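Local coordinates for protein putative polysaccharide deacetylase (Bdellovibrio bacteriovorus HD100, PDB 5JP6) that probably removes N-acetyl groups from peptidoglycan sugars as a zinc-dependent deacetylase of carbohydrate esterase family 4, at residues Y183-I187 against D336-A342. The protein carries 1 engineered substitution. Residues are numbered along the deposited sequence; the frame is centred on the assembly and turned at random.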
ATOM      1  N   TYR A 183       3.457   7.418   5.901  1.00 20.05           N
ATOM      2  CA  TYR A 183       4.278   6.223   5.735  1.00 20.98           C
ATOM      3  C   TYR A 183       5.033   6.196   4.418  1.00 20.43           C
ATOM      4  O   TYR A 183       6.136   5.623   4.338  1.00 20.10           O
ATOM      5  CB  TYR A 183       3.481   4.931   5.877  1.00 19.91           C
ATOM      6  CG  TYR A 183       2.418   4.898   6.955  1.00 18.82           C
ATOM      7  CD1 TYR A 183       2.571   5.501   8.206  1.00 20.31           C
ATOM      8  CD2 TYR A 183       1.259   4.172   6.724  1.00 19.89           C
ATOM      9  CE1 TYR A 183       1.551   5.443   9.149  1.00 21.05           C
ATOM     10  CE2 TYR A 183       0.247   4.100   7.655  1.00 21.41           C
ATOM     11  CZ  TYR A 183       0.400   4.745   8.877  1.00 20.62           C
ATOM     12  OH  TYR A 183      -0.634   4.705   9.790  1.00 22.66           O
ATOM     13  N   THR A 184       4.439   6.776   3.390  1.00 19.54           N
ATOM     14  CA  THR A 184       5.062   6.750   2.094  1.00 19.33           C
ATOM     15  C   THR A 184       6.411   7.477   2.131  1.00 19.54           C
ATOM     16  O   THR A 184       7.391   7.000   1.552  1.00 18.95           O
ATOM     17  CB  THR A 184       4.100   7.342   1.016  1.00 19.40           C
ATOM     18  OG1 THR A 184       2.937   6.527   0.941  1.00 20.11           O
ATOM     19  CG2 THR A 184       4.791   7.394  -0.332  1.00 20.47           C
ATOM     20  N   ASP A 185       6.463   8.626   2.826  1.00 20.13           N
ATOM     21  CA  ASP A 185       7.716   9.365   2.944  1.00 20.48           C
ATOM     22  C   ASP A 185       8.769   8.490   3.659  1.00 20.23           C
ATOM     23  O   ASP A 185       9.931   8.542   3.316  1.00 20.66           O
ATOM     24  CB  ASP A 185       7.513  10.719   3.631  1.00 23.04           C
ATOM     25  CG  ASP A 185       6.828  11.721   2.756  1.00 24.91           C
ATOM     26  OD1 ASP A 185       7.279  11.907   1.621  1.00 26.72           O
ATOM     27  OD2 ASP A 185       5.783  12.292   3.227  1.00 30.90           O
ATOM     28  N   ALA A 186       8.379   7.710   4.668  1.00 19.80           N
ATOM     29  CA  ALA A 186       9.341   6.807   5.324  1.00 19.67           C
ATOM     30  C   ALA A 186       9.884   5.764   4.326  1.00 18.86           C
ATOM     31  O   ALA A 186      11.073   5.490   4.291  1.00 19.69           O
ATOM     32  CB  ALA A 186       8.720   6.111   6.524  1.00 20.28           C
ATOM     33  N   ILE A 187       8.998   5.214   3.504  1.00 18.90           N
ATOM     34  CA  ILE A 187       9.400   4.274   2.472  1.00 18.84           C
ATOM     35  C   ILE A 187      10.357   4.975   1.468  1.00 18.19           C
ATOM     36  O   ILE A 187      11.414   4.425   1.106  1.00 18.69           O
ATOM     37  CB  ILE A 187       8.181   3.562   1.853  1.00 19.22           C
ATOM     38  CG1 ILE A 187       7.612   2.522   2.848  1.00 22.17           C
ATOM     39  CG2 ILE A 187       8.555   2.940   0.514  1.00 20.10           C
ATOM     40  CD1 ILE A 187       6.202   2.081   2.559  1.00 24.50           C
ATOM     41  N   ASP A 336       2.202   0.753   0.594  1.00 17.79           N
ATOM     42  CA  ASP A 336       2.894   1.851   1.296  1.00 18.31           C
ATOM     43  C   ASP A 336       1.918   2.509   2.310  1.00 18.12           C
ATOM     44  O   ASP A 336       2.351   3.325   3.120  1.00 21.54           O
ATOM     45  CB  ASP A 336       3.594   2.875   0.387  1.00 18.98           C
ATOM     46  CG  ASP A 336       2.692   3.482  -0.648  1.00 18.40           C
ATOM     47  OD1 ASP A 336       1.935   2.706  -1.281  1.00 19.46           O
ATOM     48  OD2 ASP A 336       2.731   4.725  -0.858  1.00 20.10           O
ATOM     49  N   ILE A 337       0.652   2.112   2.317  1.00 17.68           N
ATOM     50  CA  ILE A 337      -0.301   2.525   3.361  1.00 18.47           C
ATOM     51  C   ILE A 337      -0.267   1.632   4.607  1.00 17.98           C
ATOM     52  O   ILE A 337      -0.990   1.881   5.579  1.00 19.52           O
ATOM     53  CB  ILE A 337      -1.748   2.634   2.810  1.00 21.03           C
ATOM     54  CG1 ILE A 337      -2.268   1.286   2.330  1.00 21.92           C
ATOM     55  CG2 ILE A 337      -1.810   3.654   1.681  1.00 22.14           C
ATOM     56  CD1 ILE A 337      -3.749   1.229   2.146  1.00 28.35           C
ATOM     57  N   GLN A 338       0.599   0.612   4.594  1.00 17.53           N
ATOM     58  CA  GLN A 338       0.738  -0.291   5.726  1.00 17.95           C
ATOM     59  C   GLN A 338       1.936   0.201   6.577  1.00 17.09           C
ATOM     60  O   GLN A 338       3.090   0.135   6.147  1.00 19.20           O
ATOM     61  CB  GLN A 338       0.999  -1.720   5.260  1.00 20.25           C
ATOM     62  CG  GLN A 338       0.884  -2.753   6.379  1.00 21.96           C
ATOM     63  CD  GLN A 338      -0.579  -2.919   6.843  1.00 21.85           C
ATOM     64  OE1 GLN A 338      -1.516  -3.213   6.061  1.00 25.92           O
ATOM     65  NE2 GLN A 338      -0.789  -2.665   8.086  1.00 26.87           N
ATOM     66  N   ARG A 339       1.656   0.679   7.784  1.00 18.21           N
ATOM     67  CA  ARG A 339       2.720   1.232   8.625  1.00 18.66           C
ATOM     68  C   ARG A 339       3.855   0.258   8.820  1.00 18.97           C
ATOM     69  O   ARG A 339       5.045   0.625   8.707  1.00 19.81           O
ATOM     70  CB  ARG A 339       2.194   1.710   9.973  1.00 19.58           C
ATOM     71  CG  ARG A 339       3.337   2.093  10.873  1.00 20.45           C
ATOM     72  CD  ARG A 339       2.928   2.896  12.060  1.00 21.81           C
ATOM     73  NE  ARG A 339       4.115   3.242  12.832  1.00 21.80           N
ATOM     74  CZ  ARG A 339       4.101   3.779  14.035  1.00 21.45           C
ATOM     75  NH1 ARG A 339       2.955   4.111  14.594  1.00 22.21           N
ATOM     76  NH2 ARG A 339       5.248   4.044  14.635  1.00 22.23           N
ATOM     77  N   ARG A 340       3.524  -1.001   9.080  1.00 18.87           N
ATOM     78  CA  ARG A 340       4.582  -1.946   9.446  1.00 19.84           C
ATOM     79  C   ARG A 340       5.548  -2.167   8.287  1.00 18.11           C
ATOM     80  O   ARG A 340       6.716  -2.391   8.507  1.00 18.77           O
ATOM     81  CB  ARG A 340       3.988  -3.258   9.910  1.00 19.32           C
ATOM     82  CG  ARG A 340       4.974  -4.179  10.589  1.00 20.74           C
ATOM     83  CD  ARG A 340       4.232  -5.364  11.200  1.00 21.56           C
ATOM     84  NE  ARG A 340       3.111  -5.011  12.054  1.00 23.20           N
ATOM     85  CZ  ARG A 340       3.150  -4.843  13.389  1.00 22.76           C
ATOM     86  NH1 ARG A 340       4.274  -4.892  14.065  1.00 22.12           N
ATOM     87  NH2 ARG A 340       2.038  -4.619  14.043  1.00 23.19           N
ATOM     88  N   THR A 341       5.039  -2.049   7.066  1.00 17.49           N
ATOM     89  CA  THR A 341       5.906  -2.129   5.894  1.00 17.73           C
ATOM     90  C   THR A 341       6.939  -1.011   5.869  1.00 17.41           C
ATOM     91  O   THR A 341       8.140  -1.260   5.574  1.00 19.14           O
ATOM     92  CB  THR A 341       5.057  -2.180   4.626  1.00 18.69           C
ATOM     93  OG1 THR A 341       4.245  -3.356   4.666  1.00 19.52           O
ATOM     94  CG2 THR A 341       5.903  -2.166   3.335  1.00 19.01           C
ATOM     95  N   ALA A 342       6.517   0.209   6.212  1.00 18.22           N
ATOM     96  CA  ALA A 342       7.484   1.326   6.319  1.00 18.43           C
ATOM     97  C   ALA A 342       8.476   1.029   7.473  1.00 18.30           C
ATOM     98  O   ALA A 342       9.695   1.274   7.339  1.00 20.36           O
ATOM     99  CB  ALA A 342       6.773   2.661   6.504  1.00 22.03           C
TER
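At the zinc-site end of the deformed β/α barrel of the NodB homology (CE4) family, the first turn of helix 183-193 packs against the loop after strand 330-335 and the first turn of helix 339-354, bringing Thr184 onto Asp336 and Tyr183 onto Arg339. Thr184 OG1 donates to Asp336 OD2 at 2.6 Å, reaching the anti side of the carboxylate from 32° out of its plane; the same hydroxyl accepts a hydrogen bond from the backbone N of His180. The CG of Asp336 sits between its own backbone N and carbonyl carbon (chi1 54°), which swings the carboxylate toward the threonine. Arg339 CB lies over one face of the Tyr183 ring in a CH-pi contact, 3.8 Å from the centroid, while Ile337 O lies at the ring edge, 3.3 Å from Tyr183 CE2. Beyond the ring, Tyr183 OH is hydrogen-bonded to Asn95 OD1, and the guanidinium of Arg339 forms salt bridges with Glu94 and Asp118. Ala342 CB fits against Tyr183 CB and Ala186 CB, each 4.0 Å away, and Ile187 CD1 meets Asp336 CB at 3.5 Å. Ile337 packs on the zinc ligand Asp177; next to it, the short Thr184 bond gives one buried carboxylate oxygen of Asp336 a partner, probably easing its charge.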